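Local coordinates for tudor and KH domain-containing protein homolog (Drosophila melanogaster, PDB 5YGB) that takes part in piRNA metabolism and transposon silencing, binding Piwi through its Tudor domain and probably recruiting Piwi proteins to the piRNA biogenesis machinery, at residues Q59-V64 / D108-L112; Y72-D78 / D92-Y98; E88-L93 / Y103-I109; Q26-L30 / L119-A123. The protein carries 1 engineered substitution. One frame throughout, in Å; residues are numbered along the deposited sequence.

Contact 1 (Q59-V64 / D108-L112); sequences QIVAAV and DICEL
A62 and C110 form an antiparallel hydrogen-bonded pair that fastens strand 60-64 to strand 109-111. A62 N gives to C110 O at 2.8 Å, and C110 N returns a bond to A62 O, also 2.8 Å. Two residues on, V64 N gives to D108 O at 3.0 Å with an N-H...O angle of 166°. Between these bonds lies the non-hydrogen-bonded pair A63 and I109, where I109 CA and A63 CA direct CA-H...O contacts at A62 O and D108 O.

Water extends the polar pairing at both ends. One molecule links I60 O to L112 N, another V64 O to the D108 OD2 carboxylate oxygen.

The apolar contacts fall on two faces. On one, V61 CG2 meets I109 CG2 at 3.7 Å, and these residues and A63 pack against L93 of strand 89-95; the small methyl of A63 suits a place beside such bulky neighbours. On the other, L112 forks over strand 60-64. Its CG is anti to the backbone N (chi1 -173°), and from there the fork sends CD1 to A62 CB (3.9 Å) and CD2 alongside I60 CG2 (4.0 Å). M37 of helix 25-41 packs on both A62 and L112. At the far end, V64 CG1 touches D108 CB at 3.6 Å.

Joining the strand 60-65 to the strand 109-111 in this way is typical of the barrel of Tudor domains, which belong to the SH3-like clan.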
loop_
_atom_site.group_PDB
_atom_site.type_symbol
_atom_site.label_atom_id
_atom_site.label_comp_id
_atom_site.label_asym_id
_atom_site.label_seq_id
_atom_site.Cartn_x
_atom_site.Cartn_y
_atom_site.Cartn_z
ATOM N N GLN A 59 10.663 -11.173 6.711
ATOM C CA GLN A 59 11.755 -10.967 5.767
ATOM C C GLN A 59 11.375 -9.925 4.721
ATOM O O GLN A 59 10.247 -9.916 4.232
ATOM C CB GLN A 59 12.116 -12.289 5.096
ATOM C CG GLN A 59 13.425 -12.290 4.307
ATOM C CD GLN A 59 13.693 -13.646 3.669
ATOM O OE1 GLN A 59 12.911 -14.579 3.828
ATOM N NE2 GLN A 59 14.794 -13.754 2.930
ATOM N N ILE A 60 12.318 -9.051 4.385
ATOM C CA ILE A 60 12.122 -8.085 3.311
ATOM C C ILE A 60 12.806 -8.623 2.071
ATOM O O ILE A 60 14.006 -8.924 2.083
ATOM C CB ILE A 60 12.674 -6.708 3.677
ATOM C CG1 ILE A 60 12.105 -6.224 5.015
ATOM C CG2 ILE A 60 12.339 -5.703 2.603
ATOM C CD1 ILE A 60 10.585 -6.150 5.075
ATOM N N VAL A 61 12.037 -8.746 1.000
ATOM C CA VAL A 61 12.482 -9.399 -0.227
ATOM C C VAL A 61 12.214 -8.520 -1.447
ATOM O O VAL A 61 11.620 -7.436 -1.332
ATOM C CB VAL A 61 11.782 -10.775 -0.409
ATOM C CG1 VAL A 61 12.106 -11.705 0.751
ATOM C CG2 VAL A 61 10.268 -10.598 -0.516
ATOM N N ALA A 62 12.677 -8.977 -2.608
ATOM C CA ALA A 62 12.325 -8.395 -3.897
ATOM C C ALA A 62 11.331 -9.322 -4.573
ATOM O O ALA A 62 11.527 -10.535 -4.550
ATOM C CB ALA A 62 13.563 -8.211 -4.768
ATOM N N ALA A 63 10.276 -8.779 -5.169
ATOM C CA ALA A 63 9.294 -9.629 -5.835
ATOM C C ALA A 63 8.774 -8.990 -7.090
ATOM O O ALA A 63 8.540 -7.767 -7.139
ATOM C CB ALA A 63 8.131 -9.933 -4.893
ATOM N N VAL A 64 8.554 -9.819 -8.103
ATOM C CA VAL A 64 7.969 -9.319 -9.336
ATOM C C VAL A 64 6.463 -9.517 -9.276
ATOM O O VAL A 64 5.973 -10.584 -8.893
ATOM C CB VAL A 64 8.565 -10.005 -10.599
ATOM C CG1 VAL A 64 8.369 -11.517 -10.571
ATOM C CG2 VAL A 64 7.965 -9.404 -11.865
ATOM N N ASP A 108 8.862 -16.231 -7.968
ATOM C CA ASP A 108 8.824 -14.824 -8.353
ATOM C C ASP A 108 9.465 -13.891 -7.317
ATOM O O ASP A 108 9.245 -12.673 -7.345
ATOM C CB ASP A 108 7.376 -14.385 -8.592
ATOM C CG ASP A 108 6.785 -14.976 -9.856
ATOM O OD1 ASP A 108 7.562 -15.435 -10.712
ATOM O OD2 ASP A 108 5.545 -14.969 -9.992
ATOM N N ILE A 109 10.255 -14.460 -6.411
ATOM C CA ILE A 109 10.827 -13.720 -5.290
ATOM C C ILE A 109 12.340 -13.926 -5.250
ATOM O O ILE A 109 12.824 -15.015 -5.568
ATOM C CB ILE A 109 10.200 -14.184 -3.962
ATOM C CG1 ILE A 109 8.684 -13.982 -4.020
ATOM C CG2 ILE A 109 10.812 -13.455 -2.785
ATOM C CD1 ILE A 109 7.914 -14.631 -2.861
ATOM N N CYS A 110 13.082 -12.881 -4.890
ATOM C CA CYS A 110 14.522 -12.966 -4.623
ATOM C C CYS A 110 14.845 -12.268 -3.316
ATOM O O CYS A 110 14.070 -11.441 -2.837
ATOM C CB CYS A 110 15.353 -12.312 -5.734
ATOM S SG CYS A 110 15.301 -13.115 -7.321
ATOM N N GLU A 111 16.004 -12.565 -2.747
ATOM C CA GLU A 111 16.517 -11.724 -1.679
ATOM C C GLU A 111 16.737 -10.302 -2.195
ATOM O O GLU A 111 17.036 -10.096 -3.378
ATOM C CB GLU A 111 17.821 -12.300 -1.126
ATOM C CG GLU A 111 17.618 -13.635 -0.431
ATOM C CD GLU A 111 18.890 -14.232 0.137
ATOM O OE1 GLU A 111 18.789 -15.109 1.019
ATOM O OE2 GLU A 111 19.988 -13.841 -0.307
ATOM N N LEU A 112 16.600 -9.324 -1.310
ATOM C CA LEU A 112 16.771 -7.921 -1.678
ATOM C C LEU A 112 18.230 -7.486 -1.533
ATOM O O LEU A 112 18.803 -7.615 -0.441
ATOM C CB LEU A 112 15.864 -7.043 -0.809
ATOM C CG LEU A 112 15.818 -5.565 -1.189
ATOM C CD1 LEU A 112 15.150 -5.382 -2.539
ATOM C CD2 LEU A 112 15.078 -4.768 -0.112
HETATM O O HOH W 1 16.276 -16.183 1.490
HETATM O O HOH W 2 16.004 -10.579 1.304
HETATM O O HOH W 3 4.108 -12.488 -9.492
#

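Contact 2 (Y72-D78 / D92-Y98); sequences YRAEIVD and DLYFVDY
The Y72 ring turns its edge toward the face of Y98 in an offset edge-to-face pair, centroids 5.2 Å apart and planes at 82°. F95 has A74 CB over one face and Y72 CB at its edge, 3.4 Å from F95 CD2. These rings lie toward one end of a Tudor-domain beta hairpin, strands 70-81 and 89-95, interrupted by a classic bulge. The R73 guanidinium is nearly coplanar with the D97 carboxylate and grips it side-on: NE reaches D97 OD2 at 2.9 Å and NH2 reaches D97 OD1 at 2.8 Å, both on syn lone pairs. A bend at chi3 (-63°) lays these two nitrogens alongside D97, while NH1 serves F116 O and L119 O. A leucine in place of R73 would probably leave the buried D97 charge without its mate and those two carbonyls without this donor. At the bulge, V77 N gives to D92 O at 2.8 Å, and D78 N adds a weak bond to the same D92 O at 3.5 Å.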
loop_
_atom_site.group_PDB
_atom_site.type_symbol
_atom_site.label_atom_id
_atom_site.label_comp_id
_atom_site.label_asym_id
_atom_site.label_seq_id
_atom_site.Cartn_x
_atom_site.Cartn_y
_atom_site.Cartn_z
ATOM N N TYR A 72 9.488 -5.117 -6.961
ATOM C CA TYR A 72 9.119 -4.304 -5.809
ATOM C C TYR A 72 9.711 -4.829 -4.518
ATOM O O TYR A 72 9.946 -6.034 -4.374
ATOM C CB TYR A 72 7.592 -4.256 -5.688
ATOM C CG TYR A 72 6.952 -3.513 -6.842
ATOM C CD1 TYR A 72 6.952 -2.126 -6.873
ATOM C CD2 TYR A 72 6.381 -4.197 -7.913
ATOM C CE1 TYR A 72 6.383 -1.427 -7.926
ATOM C CE2 TYR A 72 5.800 -3.507 -8.966
ATOM C CZ TYR A 72 5.812 -2.125 -8.968
ATOM O OH TYR A 72 5.247 -1.417 -10.010
ATOM N N ARG A 73 9.917 -3.928 -3.559
ATOM C CA ARG A 73 10.236 -4.340 -2.194
ATOM C C ARG A 73 8.986 -4.873 -1.508
ATOM O O ARG A 73 7.909 -4.273 -1.581
ATOM C CB ARG A 73 10.810 -3.167 -1.388
ATOM C CG ARG A 73 12.076 -2.552 -2.001
ATOM C CD ARG A 73 12.800 -1.616 -1.053
ATOM N NE ARG A 73 11.993 -0.452 -0.699
ATOM C CZ ARG A 73 12.411 0.492 0.137
ATOM N NH1 ARG A 73 13.615 0.398 0.698
ATOM N NH2 ARG A 73 11.625 1.526 0.428
ATOM N N ALA A 74 9.133 -5.990 -0.808
ATOM C CA ALA A 74 7.989 -6.612 -0.173
ATOM C C ALA A 74 8.365 -7.250 1.150
ATOM O O ALA A 74 9.493 -7.713 1.335
ATOM C CB ALA A 74 7.356 -7.647 -1.112
ATOM N N GLU A 75 7.408 -7.278 2.068
ATOM C CA GLU A 75 7.541 -7.914 3.369
ATOM C C GLU A 75 6.746 -9.216 3.376
ATOM O O GLU A 75 5.568 -9.236 3.007
ATOM C CB GLU A 75 7.045 -6.954 4.461
ATOM C CG GLU A 75 6.969 -7.549 5.855
ATOM C CD GLU A 75 6.295 -6.625 6.852
ATOM O OE1 GLU A 75 5.917 -5.490 6.486
ATOM O OE2 GLU A 75 6.149 -7.041 8.014
ATOM N N ILE A 76 7.378 -10.311 3.777
ATOM C CA ILE A 76 6.640 -11.560 3.925
ATOM C C ILE A 76 5.755 -11.484 5.168
ATOM O O ILE A 76 6.244 -11.296 6.295
ATOM C CB ILE A 76 7.590 -12.765 4.014
ATOM C CG1 ILE A 76 8.434 -12.871 2.736
ATOM C CG2 ILE A 76 6.796 -14.067 4.272
ATOM C CD1 ILE A 76 9.347 -14.090 2.690
ATOM N N VAL A 77 4.444 -11.589 4.976
ATOM C CA VAL A 77 3.561 -11.534 6.135
ATOM C C VAL A 77 2.950 -12.891 6.471
ATOM O O VAL A 77 2.425 -13.065 7.573
ATOM C CB VAL A 77 2.456 -10.479 5.958
ATOM C CG1 VAL A 77 3.093 -9.091 5.817
ATOM C CG2 VAL A 77 1.595 -10.795 4.773
ATOM N N ASP A 78 3.040 -13.859 5.560
ATOM C CA ASP A 78 2.566 -15.213 5.852
ATOM C C ASP A 78 3.163 -16.170 4.836
ATOM O O ASP A 78 3.529 -15.770 3.724
ATOM C CB ASP A 78 1.023 -15.279 5.837
ATOM C CG ASP A 78 0.458 -16.359 6.759
ATOM O OD1 ASP A 78 1.229 -17.163 7.324
ATOM O OD2 ASP A 78 -0.785 -16.387 6.916
ATOM N N ASP A 92 2.539 -14.810 1.194
ATOM C CA ASP A 92 1.732 -13.600 1.314
ATOM C C ASP A 92 2.685 -12.404 1.473
ATOM O O ASP A 92 3.394 -12.312 2.481
ATOM C CB ASP A 92 0.781 -13.742 2.513
ATOM C CG ASP A 92 -0.253 -12.640 2.604
ATOM O OD1 ASP A 92 -0.311 -11.777 1.708
ATOM O OD2 ASP A 92 -1.039 -12.675 3.581
ATOM N N LEU A 93 2.694 -11.514 0.479
ATOM C CA LEU A 93 3.587 -10.356 0.458
ATOM C C LEU A 93 2.845 -9.049 0.650
ATOM O O LEU A 93 1.806 -8.835 0.028
ATOM C CB LEU A 93 4.339 -10.289 -0.867
ATOM C CG LEU A 93 5.342 -11.401 -1.154
ATOM C CD1 LEU A 93 5.974 -11.156 -2.504
ATOM C CD2 LEU A 93 6.406 -11.494 -0.074
ATOM N N TYR A 94 3.392 -8.177 1.494
ATOM C CA TYR A 94 2.922 -6.802 1.630
ATOM C C TYR A 94 3.924 -5.901 0.902
ATOM O O TYR A 94 5.117 -5.910 1.218
ATOM C CB TYR A 94 2.782 -6.432 3.116
ATOM C CG TYR A 94 2.598 -4.952 3.353
ATOM C CD1 TYR A 94 1.422 -4.317 2.974
ATOM C CD2 TYR A 94 3.599 -4.185 3.948
ATOM C CE1 TYR A 94 1.253 -2.958 3.173
ATOM C CE2 TYR A 94 3.432 -2.829 4.154
ATOM C CZ TYR A 94 2.261 -2.225 3.750
ATOM O OH TYR A 94 2.105 -0.860 3.932
ATOM N N PHE A 95 3.465 -5.143 -0.091
ATOM C CA PHE A 95 4.359 -4.315 -0.904
ATOM C C PHE A 95 4.595 -2.991 -0.178
ATOM O O PHE A 95 3.770 -2.081 -0.218
ATOM C CB PHE A 95 3.781 -4.153 -2.318
ATOM C CG PHE A 95 3.884 -5.416 -3.124
ATOM C CD1 PHE A 95 2.983 -6.449 -2.945
ATOM C CD2 PHE A 95 4.934 -5.606 -3.998
ATOM C CE1 PHE A 95 3.102 -7.623 -3.666
ATOM C CE2 PHE A 95 5.057 -6.779 -4.720
ATOM C CZ PHE A 95 4.137 -7.786 -4.551
ATOM N N VAL A 96 5.739 -2.893 0.502
ATOM C CA VAL A 96 5.974 -1.874 1.513
ATOM C C VAL A 96 5.970 -0.444 0.966
ATOM O O VAL A 96 5.746 0.496 1.722
ATOM C CB VAL A 96 7.319 -2.129 2.270
ATOM C CG1 VAL A 96 7.301 -3.481 2.966
ATOM C CG2 VAL A 96 8.518 -2.028 1.333
ATOM N N ASP A 97 6.216 -0.261 -0.327
ATOM C CA ASP A 97 6.242 1.082 -0.885
ATOM C C ASP A 97 4.898 1.510 -1.459
ATOM O O ASP A 97 4.730 2.690 -1.756
ATOM C CB ASP A 97 7.336 1.192 -1.948
ATOM C CG ASP A 97 8.705 1.046 -1.351
ATOM O OD1 ASP A 97 8.952 1.670 -0.288
ATOM O OD2 ASP A 97 9.529 0.301 -1.919
ATOM N N TYR A 98 3.944 0.582 -1.598
ATOM C CA TYR A 98 2.667 0.891 -2.268
ATOM C C TYR A 98 1.432 0.569 -1.441
ATOM O O TYR A 98 0.430 1.290 -1.513
ATOM C CB TYR A 98 2.598 0.147 -3.606
ATOM C CG TYR A 98 3.526 0.739 -4.631
ATOM C CD1 TYR A 98 4.886 0.418 -4.651
ATOM C CD2 TYR A 98 3.063 1.655 -5.558
ATOM C CE1 TYR A 98 5.738 0.988 -5.575
ATOM C CE2 TYR A 98 3.899 2.215 -6.484
ATOM C CZ TYR A 98 5.232 1.890 -6.491
ATOM O OH TYR A 98 6.053 2.472 -7.428
HETATM O O HOH W 4 5.463 1.512 -10.152
HETATM O O HOH W 5 9.066 -1.176 -4.129
HETATM O O HOH W 6 -2.297 -14.854 4.868
#

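Contact 3 (E88-L93 / Y103-I109); sequences EQVIDL and YISPADI
I91 and I104 are joined by two backbone bonds as an antiparallel hydrogen-bonded pair: I104 N gives to I91 O at 2.8 Å, and I91 N gives to I104 O at 3.0 Å. I91 O also receives a CA-H...O contact from Y103 CA. Beyond this pair segment 103-109 leaves the sheet at S105, and P106 follows. The proline has no N-H to offer, and its CD instead lies 3.1 Å from Q89 O. The turn that follows satisfies itself: S105 OG accepts from A107 N at 3.1 Å, making an ST turn, while S105 O takes D108 N and P106 O takes I109 N.

On one face D92 meets Y103. With CG anti to the backbone N (chi1 -171°), the carboxylate leans over the phenol ring, OD1 standing 4.0 Å above its plane near the rim and the two planes 29° apart. A water gives to D92 OD2 at 2.8 Å and accepts weakly from Y103 OH at 3.4 Å. With an alanine in place of D92, the water would probably lose one acceptor and part of the Y103 ring its cover.

The opposite face is aliphatic. I109 CD1 reaches I91 CB at 3.9 Å, and L93 CD1 bears on I104 CG1, branched chains filling the inner side of the hairpin.

The chemistry is thus divided: carbonyls and N-H groups pair in the backbone, most of the hydrocarbon lies on the I91-I104 face, and D92, though buried, keeps a water.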
loop_
_atom_site.group_PDB
_atom_site.type_symbol
_atom_site.label_atom_id
_atom_site.label_comp_id
_atom_site.label_asym_id
_atom_site.label_seq_id
_atom_site.Cartn_x
_atom_site.Cartn_y
_atom_site.Cartn_z
ATOM N N GLU A 88 5.828 -27.178 -2.019
ATOM C CA GLU A 88 6.077 -25.777 -2.339
ATOM C C GLU A 88 5.218 -24.895 -1.441
ATOM O O GLU A 88 4.219 -25.339 -0.892
ATOM C CB GLU A 88 5.787 -25.494 -3.820
ATOM C CG GLU A 88 6.216 -24.102 -4.275
ATOM C CD GLU A 88 6.047 -23.869 -5.764
ATOM O OE1 GLU A 88 4.894 -23.746 -6.231
ATOM O OE2 GLU A 88 7.077 -23.798 -6.467
ATOM N N GLN A 89 5.625 -23.644 -1.285
ATOM C CA GLN A 89 4.885 -22.698 -0.468
ATOM C C GLN A 89 4.225 -21.619 -1.315
ATOM O O GLN A 89 4.585 -21.417 -2.478
ATOM C CB GLN A 89 5.815 -22.074 0.578
ATOM C CG GLN A 89 6.203 -23.064 1.678
ATOM C CD GLN A 89 7.413 -22.632 2.491
ATOM O OE1 GLN A 89 8.226 -21.819 2.047
ATOM N NE2 GLN A 89 7.524 -23.164 3.704
ATOM N N VAL A 90 3.230 -20.970 -0.724
ATOM C CA VAL A 90 2.622 -19.764 -1.270
ATOM C C VAL A 90 2.955 -18.666 -0.272
ATOM O O VAL A 90 2.816 -18.864 0.934
ATOM C CB VAL A 90 1.093 -19.914 -1.458
ATOM C CG1 VAL A 90 0.474 -18.605 -1.957
ATOM C CG2 VAL A 90 0.790 -21.051 -2.427
ATOM N N ILE A 91 3.428 -17.524 -0.762
ATOM C CA ILE A 91 3.933 -16.457 0.104
ATOM C C ILE A 91 3.025 -15.243 0.040
ATOM O O ILE A 91 2.753 -14.725 -1.040
ATOM C CB ILE A 91 5.367 -16.037 -0.297
ATOM C CG1 ILE A 91 6.260 -17.262 -0.484
ATOM C CG2 ILE A 91 5.957 -15.039 0.696
ATOM C CD1 ILE A 91 6.592 -17.966 0.788
ATOM N N ASP A 92 2.539 -14.810 1.194
ATOM C CA ASP A 92 1.732 -13.600 1.314
ATOM C C ASP A 92 2.685 -12.404 1.473
ATOM O O ASP A 92 3.394 -12.312 2.481
ATOM C CB ASP A 92 0.781 -13.742 2.513
ATOM C CG ASP A 92 -0.253 -12.640 2.604
ATOM O OD1 ASP A 92 -0.311 -11.777 1.708
ATOM O OD2 ASP A 92 -1.039 -12.675 3.581
ATOM N N LEU A 93 2.694 -11.514 0.479
ATOM C CA LEU A 93 3.587 -10.356 0.458
ATOM C C LEU A 93 2.845 -9.049 0.650
ATOM O O LEU A 93 1.806 -8.835 0.028
ATOM C CB LEU A 93 4.339 -10.289 -0.867
ATOM C CG LEU A 93 5.342 -11.401 -1.154
ATOM C CD1 LEU A 93 5.974 -11.156 -2.504
ATOM C CD2 LEU A 93 6.406 -11.494 -0.074
ATOM N N TYR A 103 -0.633 -12.746 -2.843
ATOM C CA TYR A 103 -0.046 -14.075 -2.672
ATOM C C TYR A 103 0.754 -14.432 -3.912
ATOM O O TYR A 103 0.227 -14.388 -5.023
ATOM C CB TYR A 103 -1.129 -15.117 -2.446
ATOM C CG TYR A 103 -1.963 -14.891 -1.223
ATOM C CD1 TYR A 103 -1.547 -15.350 0.006
ATOM C CD2 TYR A 103 -3.184 -14.231 -1.306
ATOM C CE1 TYR A 103 -2.320 -15.158 1.139
ATOM C CE2 TYR A 103 -3.959 -14.029 -0.187
ATOM C CZ TYR A 103 -3.524 -14.496 1.033
ATOM O OH TYR A 103 -4.299 -14.292 2.151
ATOM N N ILE A 104 2.014 -14.800 -3.719
ATOM C CA ILE A 104 2.980 -14.939 -4.803
ATOM C C ILE A 104 3.739 -16.247 -4.655
ATOM O O ILE A 104 4.039 -16.672 -3.542
ATOM C CB ILE A 104 3.982 -13.743 -4.806
ATOM C CG1 ILE A 104 3.227 -12.417 -4.953
ATOM C CG2 ILE A 104 5.008 -13.869 -5.911
ATOM C CD1 ILE A 104 2.460 -12.298 -6.254
ATOM N N SER A 105 4.040 -16.892 -5.775
ATOM C CA SER A 105 4.927 -18.046 -5.774
ATOM C C SER A 105 6.367 -17.652 -5.456
ATOM O O SER A 105 6.828 -16.599 -5.887
ATOM C CB SER A 105 4.883 -18.743 -7.130
ATOM O OG SER A 105 5.996 -19.598 -7.277
ATOM N N PRO A 106 7.093 -18.507 -4.724
ATOM C CA PRO A 106 8.515 -18.272 -4.445
ATOM C C PRO A 106 9.340 -18.115 -5.717
ATOM O O PRO A 106 10.391 -17.475 -5.689
ATOM C CB PRO A 106 8.938 -19.529 -3.682
ATOM C CG PRO A 106 7.685 -20.070 -3.120
ATOM C CD PRO A 106 6.602 -19.738 -4.088
ATOM N N ALA A 107 8.873 -18.685 -6.824
ATOM C CA ALA A 107 9.578 -18.551 -8.092
ATOM C C ALA A 107 9.723 -17.093 -8.505
ATOM O O ALA A 107 10.610 -16.751 -9.287
ATOM C CB ALA A 107 8.866 -19.333 -9.184
ATOM N N ASP A 108 8.862 -16.231 -7.968
ATOM C CA ASP A 108 8.824 -14.824 -8.353
ATOM C C ASP A 108 9.465 -13.891 -7.317
ATOM O O ASP A 108 9.245 -12.673 -7.345
ATOM C CB ASP A 108 7.376 -14.385 -8.592
ATOM C CG ASP A 108 6.785 -14.976 -9.856
ATOM O OD1 ASP A 108 7.562 -15.435 -10.712
ATOM O OD2 ASP A 108 5.545 -14.969 -9.992
ATOM N N ILE A 109 10.255 -14.460 -6.411
ATOM C CA ILE A 109 10.827 -13.720 -5.290
ATOM C C ILE A 109 12.340 -13.926 -5.250
ATOM O O ILE A 109 12.824 -15.015 -5.568
ATOM C CB ILE A 109 10.200 -14.184 -3.962
ATOM C CG1 ILE A 109 8.684 -13.982 -4.020
ATOM C CG2 ILE A 109 10.812 -13.455 -2.785
ATOM C CD1 ILE A 109 7.914 -14.631 -2.861
HETATM O O HOH W 6 -2.297 -14.854 4.868
#

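Contact 4 (Q26-L30 / L119-A123)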
loop_
_atom_site.group_PDB
_atom_site.type_symbol
_atom_site.label_atom_id
_atom_site.label_comp_id
_atom_site.label_asym_id
_atom_site.label_seq_id
_atom_site.Cartn_x
_atom_site.Cartn_y
_atom_site.Cartn_z
ATOM N N GLN A 26 11.419 11.916 -2.094
ATOM C CA GLN A 26 11.193 10.511 -1.782
ATOM C C GLN A 26 10.447 9.781 -2.878
ATOM O O GLN A 26 10.756 8.609 -3.147
ATOM C CB GLN A 26 10.426 10.369 -0.478
ATOM C CG GLN A 26 11.266 10.678 0.713
ATOM C CD GLN A 26 10.551 10.342 1.981
ATOM O OE1 GLN A 26 10.278 9.173 2.252
ATOM N NE2 GLN A 26 10.251 11.358 2.782
ATOM N N SER A 27 9.496 10.446 -3.518
ATOM C CA SER A 27 8.762 9.804 -4.594
ATOM C C SER A 27 9.653 9.693 -5.836
ATOM O O SER A 27 9.556 8.722 -6.583
ATOM C CB SER A 27 7.443 10.534 -4.889
ATOM O OG SER A 27 7.630 11.836 -5.436
ATOM N N LYS A 28 10.532 10.666 -6.049
ATOM C CA LYS A 28 11.486 10.576 -7.147
ATOM C C LYS A 28 12.445 9.414 -6.909
ATOM O O LYS A 28 12.748 8.642 -7.824
ATOM C CB LYS A 28 12.249 11.894 -7.308
ATOM C CG LYS A 28 11.365 13.050 -7.789
ATOM C CD LYS A 28 12.173 14.293 -8.148
ATOM C CE LYS A 28 12.844 14.918 -6.931
ATOM N NZ LYS A 28 13.655 16.105 -7.331
ATOM N N LYS A 29 12.913 9.265 -5.672
ATOM C CA LYS A 29 13.795 8.159 -5.334
ATOM C C LYS A 29 13.073 6.822 -5.484
ATOM O O LYS A 29 13.665 5.849 -5.946
ATOM C CB LYS A 29 14.343 8.310 -3.906
ATOM C CG LYS A 29 15.469 9.327 -3.791
ATOM C CD LYS A 29 16.043 9.401 -2.384
ATOM C CE LYS A 29 15.181 10.227 -1.455
ATOM N NZ LYS A 29 15.598 10.066 -0.033
ATOM N N LEU A 30 11.803 6.755 -5.095
ATOM C CA LEU A 30 11.048 5.515 -5.281
ATOM C C LEU A 30 10.947 5.139 -6.760
ATOM O O LEU A 30 11.181 3.982 -7.119
ATOM C CB LEU A 30 9.644 5.618 -4.675
ATOM C CG LEU A 30 8.757 4.388 -4.896
ATOM C CD1 LEU A 30 9.368 3.124 -4.307
ATOM C CD2 LEU A 30 7.374 4.648 -4.305
ATOM N N LEU A 119 16.134 3.362 1.268
ATOM C CA LEU A 119 14.978 4.250 1.175
ATOM C C LEU A 119 13.899 3.879 2.191
ATOM O O LEU A 119 13.538 2.709 2.329
ATOM C CB LEU A 119 14.389 4.211 -0.238
ATOM C CG LEU A 119 13.203 5.138 -0.508
ATOM C CD1 LEU A 119 13.609 6.599 -0.406
ATOM C CD2 LEU A 119 12.621 4.858 -1.887
ATOM N N ARG A 120 13.385 4.880 2.901
ATOM C CA ARG A 120 12.242 4.701 3.796
ATOM C C ARG A 120 11.116 3.927 3.098
ATOM O O ARG A 120 10.843 4.166 1.924
ATOM C CB ARG A 120 11.757 6.092 4.262
ATOM C CG ARG A 120 10.356 6.163 4.863
ATOM C CD ARG A 120 9.929 7.594 5.284
ATOM N NE ARG A 120 8.500 7.572 5.577
ATOM C CZ ARG A 120 7.557 7.865 4.686
ATOM N NH1 ARG A 120 7.893 8.256 3.463
ATOM N NH2 ARG A 120 6.278 7.782 5.018
ATOM N N PHE A 121 10.479 2.982 3.788
ATOM C CA PHE A 121 9.320 2.311 3.198
ATOM C C PHE A 121 8.259 3.384 2.905
ATOM O O PHE A 121 7.881 4.172 3.789
ATOM C CB PHE A 121 8.768 1.216 4.120
ATOM C CG PHE A 121 9.679 0.013 4.279
ATOM C CD1 PHE A 121 10.860 -0.109 3.562
ATOM C CD2 PHE A 121 9.320 -1.014 5.134
ATOM C CE1 PHE A 121 11.679 -1.227 3.722
ATOM C CE2 PHE A 121 10.132 -2.140 5.287
ATOM C CZ PHE A 121 11.301 -2.236 4.585
ATOM N N GLN A 122 7.780 3.442 1.668
ATOM C CA GLN A 122 7.080 4.639 1.214
ATOM C C GLN A 122 5.579 4.706 1.494
ATOM O O GLN A 122 5.006 5.799 1.454
ATOM C CB GLN A 122 7.329 4.816 -0.293
ATOM C CG GLN A 122 8.768 5.198 -0.613
ATOM C CD GLN A 122 9.085 6.577 -0.094
ATOM O OE1 GLN A 122 8.462 7.560 -0.494
ATOM N NE2 GLN A 122 10.029 6.654 0.827
ATOM N N ALA A 123 4.922 3.579 1.754
ATOM C CA ALA A 123 3.472 3.589 1.926
ATOM C C ALA A 123 3.075 3.714 3.379
ATOM O O ALA A 123 3.601 2.991 4.234
ATOM C CB ALA A 123 2.842 2.327 1.323
#
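Q26 reaches from the helix to the loop and sets its side-chain oxygen between two donors. In one of two modelled conformers (the pairing is sure for that one alone), OE1 accepts from R120 NH1 at 2.8 Å and from Q122 NE2 at 2.9 Å. The Q122 bond lies in the Q26 carbonyl plane on a lone pair; the R120 donor is tilted from it, with OE1 at the edge of the guanidinium. The long amide suits this place, reaching from the helix with an oxygen that accepts twice.

Q122 NE2 gives twice. The chain, bent at chi2 (-67°), lets NE2 also give to R120 O at 2.8 Å, a bond that probably helps to hold the loop's shape. Its aliphatic part is used too: Q122 CG slides past L30 CD2 at 4.0 Å.

L119 supplies the apolar half. Its CD2 rests 3.8 Å from L30 CA, against the helix backbone, and CD1 lies 4.0 Å from K29 CB, crossing the lysine chain obliquely.

Helix 25-41 thereby holds the irregular 119-123 segment, which runs on into strand 124-128, while L30 also packs on Q21 of strand 17-22 and on D97 and Y98 at the end of the Tudor hairpin.

Overall arrangement
From the N terminus, the chain first passes helix 25-41, where contact 4 begins; its partner 119-123 comes 89 residues later, and the loop it closes encloses the other three contacts. Contact 1 opens at 59-64 and closes at 108-112, with contact 2 nested inside it. Contacts 2 and 3 cross, their segments alternating, both using strand 89-95, and contacts 1 and 3 share D108 and I109. Together contacts 1 to 3 build one antiparallel sheet, V61 N and A74 O linking the first two. Contact 4, its centre about 24 Å from that of contact 3, joins helix 25-41 to the loop before strand 124-128, and D97 OD1 to Q122 N links that loop to contact 2.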